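Side-chain contacts in laccase (PDB 3SQR), which uses copper ions to couple the oxidation of phenolic substrates to the reduction of dioxygen to water, and probably serves in lignin degradation: residues Y298-L303 against E369-A374; A189-D194 against D312-A317. All blocks are in the same frame, centred on the assembly; numbering follows the deposited sequence.

Contact 1 (Y298-L303 against E369-A374). With MAN (alpha-D-mannopyranose), chain L.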
loop_
_atom_site.group_PDB
_atom_site.type_symbol
_atom_site.label_atom_id
_atom_site.label_comp_id
_atom_site.label_asym_id
_atom_site.label_seq_id
_atom_site.Cartn_x
_atom_site.Cartn_y
_atom_site.Cartn_z
ATOM N N TYR A 298 -15.819 14.104 -4.917
ATOM C CA TYR A 298 -16.128 14.162 -6.314
ATOM C C TYR A 298 -16.750 12.844 -6.736
ATOM O O TYR A 298 -16.596 11.791 -6.080
ATOM C CB TYR A 298 -14.934 14.534 -7.171
ATOM C CG TYR A 298 -13.937 13.400 -7.426
ATOM C CD1 TYR A 298 -12.950 13.123 -6.509
ATOM C CD2 TYR A 298 -14.003 12.646 -8.577
ATOM C CE1 TYR A 298 -12.031 12.126 -6.747
ATOM C CE2 TYR A 298 -13.077 11.630 -8.832
ATOM C CZ TYR A 298 -12.070 11.414 -7.883
ATOM O OH TYR A 298 -11.133 10.445 -8.068
ATOM N N THR A 299 -17.543 12.913 -7.796
ATOM C CA THR A 299 -18.229 11.722 -8.264
ATOM C C THR A 299 -17.560 11.192 -9.512
ATOM O O THR A 299 -17.025 11.923 -10.356
ATOM C CB THR A 299 -19.730 11.997 -8.512
ATOM O OG1 THR A 299 -19.855 13.125 -9.372
ATOM C CG2 THR A 299 -20.442 12.257 -7.228
ATOM N N THR A 300 -17.548 9.875 -9.611
ATOM C CA THR A 300 -16.940 9.214 -10.715
ATOM C C THR A 300 -17.662 7.889 -10.918
ATOM O O THR A 300 -18.173 7.315 -9.963
ATOM C CB THR A 300 -15.400 9.007 -10.489
ATOM O OG1 THR A 300 -14.845 8.556 -11.706
ATOM C CG2 THR A 300 -15.141 7.973 -9.306
ATOM N N ASP A 301 -17.702 7.417 -12.156
ATOM C CA ASP A 301 -18.260 6.095 -12.456
ATOM C C ASP A 301 -17.260 4.963 -12.290
ATOM O O ASP A 301 -17.656 3.797 -12.137
ATOM C CB ASP A 301 -18.768 6.050 -13.915
ATOM C CG ASP A 301 -20.007 6.887 -14.125
ATOM O OD1 ASP A 301 -20.890 6.912 -13.230
ATOM O OD2 ASP A 301 -20.072 7.516 -15.204
ATOM N N THR A 302 -15.989 5.304 -12.413
ATOM C CA THR A 302 -14.924 4.305 -12.288
ATOM C C THR A 302 -13.788 4.949 -11.522
ATOM O O THR A 302 -13.705 6.168 -11.439
ATOM C CB THR A 302 -14.433 3.742 -13.603
ATOM O OG1 THR A 302 -13.530 4.646 -14.205
ATOM C CG2 THR A 302 -15.582 3.437 -14.567
ATOM N N LEU A 303 -12.901 4.136 -10.966
ATOM C CA LEU A 303 -11.894 4.700 -10.033
ATOM C C LEU A 303 -10.579 3.933 -10.241
ATOM O O LEU A 303 -10.491 2.703 -9.934
ATOM C CB LEU A 303 -12.427 4.523 -8.629
ATOM C CG LEU A 303 -11.638 5.060 -7.431
ATOM C CD1 LEU A 303 -11.150 6.463 -7.678
ATOM C CD2 LEU A 303 -12.442 4.964 -6.153
ATOM N N GLU A 369 -3.207 4.947 -15.385
ATOM C CA GLU A 369 -3.063 6.205 -14.668
ATOM C C GLU A 369 -3.605 6.117 -13.261
ATOM O O GLU A 369 -4.378 5.183 -12.896
ATOM C CB GLU A 369 -3.785 7.329 -15.423
ATOM C CG GLU A 369 -3.232 7.438 -16.808
ATOM C CD GLU A 369 -3.679 8.660 -17.547
ATOM O OE1 GLU A 369 -4.281 9.579 -16.956
ATOM O OE2 GLU A 369 -3.460 8.639 -18.765
ATOM N N ASP A 370 -3.274 7.148 -12.495
ATOM C CA ASP A 370 -3.991 7.404 -11.280
ATOM C C ASP A 370 -5.228 8.236 -11.642
ATOM O O ASP A 370 -5.380 8.706 -12.810
ATOM C CB ASP A 370 -3.166 8.212 -10.270
ATOM C CG ASP A 370 -2.010 7.418 -9.647
ATOM O OD1 ASP A 370 -1.943 6.183 -9.782
ATOM O OD2 ASP A 370 -1.206 8.048 -8.910
ATOM N N GLU A 371 -6.071 8.466 -10.637
ATOM C CA GLU A 371 -7.142 9.463 -10.785
ATOM C C GLU A 371 -6.537 10.799 -11.170
ATOM O O GLU A 371 -5.402 11.120 -10.815
ATOM C CB GLU A 371 -8.013 9.572 -9.536
ATOM C CG GLU A 371 -8.976 8.437 -9.362
ATOM C CD GLU A 371 -10.035 8.446 -10.417
ATOM O OE1 GLU A 371 -10.795 9.411 -10.444
ATOM O OE2 GLU A 371 -10.102 7.493 -11.218
ATOM N N PRO A 372 -7.304 11.583 -11.929
ATOM C CA PRO A 372 -6.634 12.799 -12.406
ATOM C C PRO A 372 -6.264 13.737 -11.247
ATOM O O PRO A 372 -7.055 13.910 -10.335
ATOM C CB PRO A 372 -7.699 13.446 -13.305
ATOM C CG PRO A 372 -8.731 12.448 -13.560
ATOM C CD PRO A 372 -8.673 11.431 -12.445
ATOM N N VAL A 373 -5.113 14.398 -11.322
ATOM C CA VAL A 373 -4.731 15.307 -10.241
ATOM C C VAL A 373 -5.784 16.329 -9.919
ATOM O O VAL A 373 -6.023 16.644 -8.735
ATOM C CB VAL A 373 -3.363 15.970 -10.473
ATOM C CG1 VAL A 373 -2.235 14.912 -10.364
ATOM C CG2 VAL A 373 -3.304 16.690 -11.829
ATOM N N ALA A 374 -6.476 16.832 -10.953
ATOM C CA ALA A 374 -7.506 17.866 -10.670
ATOM C C ALA A 374 -8.674 17.431 -9.814
ATOM O O ALA A 374 -9.350 18.264 -9.218
ATOM C CB ALA A 374 -8.011 18.496 -11.980
HETATM C C1 MAN L . -12.123 14.719 -10.908
HETATM C C2 MAN L . -12.732 14.042 -12.130
HETATM C C3 MAN L . -12.093 14.536 -13.420
HETATM C C4 MAN L . -12.167 16.063 -13.475
HETATM C C5 MAN L . -11.516 16.642 -12.212
HETATM C C6 MAN L . -11.643 18.171 -12.190
HETATM O O2 MAN L . -14.135 14.271 -12.097
HETATM O O3 MAN L . -12.698 13.869 -14.531
HETATM O O4 MAN L . -11.448 16.511 -14.586
HETATM O O5 MAN L . -12.149 16.134 -11.042
HETATM O O6 MAN L . -13.042 18.480 -12.155
HETATM O O HOH W 1 -12.508 9.988 -12.324
#
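Tyr298 and Glu371 meet at the edge of the second cupredoxin-like domain of this multicopper oxidase, where the end of strand 293-300 faces the long connection leading on to strand 387-398. The phenol hydroxyl points at the carboxylate, and Tyr298 OH donates a short hydrogen bond of 2.6 Å to Glu371 OE1. OE1 lies at the edge of the ring and in its plane, and ring and carboxylate planes are 14° apart, so the acid continues the ring rather than stacking on it; the hydroxyl reaches OE1 from the anti side. Chi1 of Glu371 (-75°) sets CG against Leu303, whose CD1 comes within 3.4 Å of Glu371 CG, and a bend at chi2 then turns the carboxylate toward the phenol hydroxyl. The carboxylate is gripped at both oxygens: OE2 forms a salt bridge with Arg365 and accepts the backbone N-H of Leu304, an arrangement consistent with a charged glutamate. A glycan mannose rests beside the tyrosine, with Tyr298 CD2 3.6 Å from MAN C1. One water donates to both Glu371 OE1 and Thr300 OG1, and the threonine hydroxyl in turn donates a hydrogen bond to the backbone, with Thr300 OG1 2.7 Å from Thr302 O and in the carbonyl plane.

Contact 2 (A189-D194 against D312-A317); sequences ATADYD and DVIVEA
The connection between the first and second cupredoxin-like domains, which runs from strand 180-186 to strand 195-205, packs here on strand 310-316 of the second domain through Ala191, Tyr193 and Ile314. The meeting is apolar and centres on Ile314, whose side chain rises from the strand toward the connecting segment. Its CD1 makes the closest approach, 3.4 Å from Tyr193 CB, and also lies 3.5 Å from Tyr193 CD1, so the methyl sits at the root of the tyrosine side chain, beside CB, CG and CD1, well short of the phenol end. The two side chains run at about a right angle to each other. With chi1 at 60°, Tyr193 CG stands between its backbone N and carbonyl carbon, and the ring leads away from the strand although the CB itself points toward it.

The two branches of the isoleucine divide the remaining surface. Ile314 CG2 lies 3.8 Å from the backbone oxygen Asp192 O, while Ile314 CG1 faces the methyl of Ala191 at a looser 4.4 Å from Ala191 CB. Beyond the isoleucine, the ring of Tyr193 has the methyl of Ala189 at its edge, in plane. Its hydroxyl is hydrogen-bonded to Arg264 NH1, which ties down the far end of the ring, and Arg46 makes a cation-pi contact with it.

Ala189 touches Arg264 and Asp194 bonds to Lys262, both of strand 262-269, while Ala191 reaches Ile288 of strand 285-290 and Pro297 of strand 293-300; with Ile314 on strand 310-316, the connecting segment lies over four successive strands of one sheet.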
loop_
_atom_site.group_PDB
_atom_site.type_symbol
_atom_site.label_atom_id
_atom_site.label_comp_id
_atom_site.label_asym_id
_atom_site.label_seq_id
_atom_site.Cartn_x
_atom_site.Cartn_y
_atom_site.Cartn_z
ATOM N N ALA A 189 -15.017 12.343 8.262
ATOM C CA ALA A 189 -15.065 12.068 6.788
ATOM C C ALA A 189 -15.693 13.282 6.098
ATOM O O ALA A 189 -16.371 14.063 6.739
ATOM C CB ALA A 189 -15.883 10.797 6.519
ATOM N N THR A 190 -15.478 13.422 4.816
ATOM C CA THR A 190 -15.839 14.622 4.110
ATOM C C THR A 190 -17.228 14.516 3.469
ATOM O O THR A 190 -17.682 15.460 2.860
ATOM C CB THR A 190 -14.882 14.959 3.035
ATOM O OG1 THR A 190 -14.692 13.810 2.202
ATOM C CG2 THR A 190 -13.532 15.526 3.590
ATOM N N ALA A 191 -17.868 13.369 3.613
ATOM C CA ALA A 191 -19.276 13.213 3.242
ATOM C C ALA A 191 -19.938 12.298 4.218
ATOM O O ALA A 191 -19.297 11.464 4.854
ATOM C CB ALA A 191 -19.431 12.683 1.772
ATOM N N ASP A 192 -21.242 12.467 4.351
ATOM C CA ASP A 192 -22.066 11.656 5.196
ATOM C C ASP A 192 -22.372 10.316 4.569
ATOM O O ASP A 192 -22.373 10.159 3.323
ATOM C CB ASP A 192 -23.380 12.402 5.496
ATOM C CG ASP A 192 -23.176 13.610 6.406
ATOM O OD1 ASP A 192 -22.156 13.713 7.125
ATOM O OD2 ASP A 192 -24.069 14.469 6.402
ATOM N N TYR A 193 -22.538 9.328 5.439
ATOM C CA TYR A 193 -22.873 8.008 5.061
ATOM C C TYR A 193 -23.458 7.302 6.235
ATOM O O TYR A 193 -23.271 7.683 7.410
ATOM C CB TYR A 193 -21.657 7.217 4.503
ATOM C CG TYR A 193 -20.555 7.104 5.531
ATOM C CD1 TYR A 193 -19.610 8.102 5.651
ATOM C CD2 TYR A 193 -20.509 6.037 6.381
ATOM C CE1 TYR A 193 -18.617 8.003 6.605
ATOM C CE2 TYR A 193 -19.508 5.894 7.339
ATOM C CZ TYR A 193 -18.572 6.898 7.438
ATOM O OH TYR A 193 -17.597 6.809 8.416
ATOM N N ASP A 194 -24.226 6.250 5.937
ATOM C CA ASP A 194 -24.912 5.533 6.952
ATOM C C ASP A 194 -24.182 4.378 7.505
ATOM O O ASP A 194 -24.237 4.135 8.715
ATOM C CB ASP A 194 -26.247 4.989 6.387
ATOM C CG ASP A 194 -27.131 6.098 5.908
ATOM O OD1 ASP A 194 -27.248 7.058 6.684
ATOM O OD2 ASP A 194 -27.560 6.065 4.745
ATOM N N ASP A 312 -11.553 5.943 -0.368
ATOM C CA ASP A 312 -12.768 5.764 0.359
ATOM C C ASP A 312 -13.809 6.402 -0.570
ATOM O O ASP A 312 -13.612 7.509 -1.088
ATOM C CB ASP A 312 -12.815 6.489 1.681
ATOM C CG ASP A 312 -11.995 5.831 2.754
ATOM O OD1 ASP A 312 -10.797 6.001 2.664
ATOM O OD2 ASP A 312 -12.534 5.179 3.674
ATOM N N VAL A 313 -14.861 5.630 -0.797
ATOM C CA VAL A 313 -16.016 6.119 -1.580
ATOM C C VAL A 313 -17.313 5.869 -0.848
ATOM O O VAL A 313 -17.493 4.945 -0.106
ATOM C CB VAL A 313 -16.042 5.450 -2.984
ATOM C CG1 VAL A 313 -14.701 5.655 -3.708
ATOM C CG2 VAL A 313 -16.353 3.909 -2.822
ATOM N N ILE A 314 -18.276 6.743 -1.131
ATOM C CA ILE A 314 -19.587 6.593 -0.582
ATOM C C ILE A 314 -20.455 6.239 -1.785
ATOM O O ILE A 314 -20.345 6.878 -2.835
ATOM C CB ILE A 314 -20.128 7.879 0.013
ATOM C CG1 ILE A 314 -19.306 8.313 1.214
ATOM C CG2 ILE A 314 -21.608 7.662 0.517
ATOM C CD1 ILE A 314 -19.093 7.298 2.260
ATOM N N VAL A 315 -21.232 5.179 -1.607
ATOM C CA VAL A 315 -22.108 4.717 -2.699
ATOM C C VAL A 315 -23.516 4.724 -2.090
ATOM O O VAL A 315 -23.768 4.072 -1.060
ATOM C CB VAL A 315 -21.788 3.360 -3.217
ATOM C CG1 VAL A 315 -22.714 3.096 -4.447
ATOM C CG2 VAL A 315 -20.354 3.281 -3.683
ATOM N N GLU A 316 -24.408 5.444 -2.761
ATOM C CA GLU A 316 -25.827 5.433 -2.398
ATOM C C GLU A 316 -26.536 4.380 -3.237
ATOM O O GLU A 316 -26.339 4.308 -4.467
ATOM C CB GLU A 316 -26.442 6.831 -2.554
ATOM C CG GLU A 316 -27.889 6.836 -2.199
ATOM C CD GLU A 316 -28.431 8.241 -2.180
ATOM O OE1 GLU A 316 -28.022 9.021 -3.062
ATOM O OE2 GLU A 316 -29.245 8.545 -1.266
ATOM N N ALA A 317 -27.245 3.519 -2.513
ATOM C CA ALA A 317 -27.925 2.373 -3.044
ATOM C C ALA A 317 -29.281 2.931 -3.592
ATOM O O ALA A 317 -30.326 2.625 -3.056
ATOM C CB ALA A 317 -28.164 1.358 -1.960
#

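Overall arrangement
The centres of contacts 1 and 2 are about 16 Å apart, and both reach the six-stranded sheet of the second domain: contact 1 through strand 293-300 at one edge of the sheet, contact 2 through the more central strand 310-316. Along the chain the segments alternate, in the order 189-194, 298-303, 312-317 and 369-374. The two contacts also touch directly, Leu303 CD2 lying 3.4 Å from Val313 CG1. The segments that meet the sheet come from opposite ends of the domain's sequence, one leading in from the first domain and the other heading toward the third. The second domain is thus contacted by both of its interdomain connections, away from the copper sites.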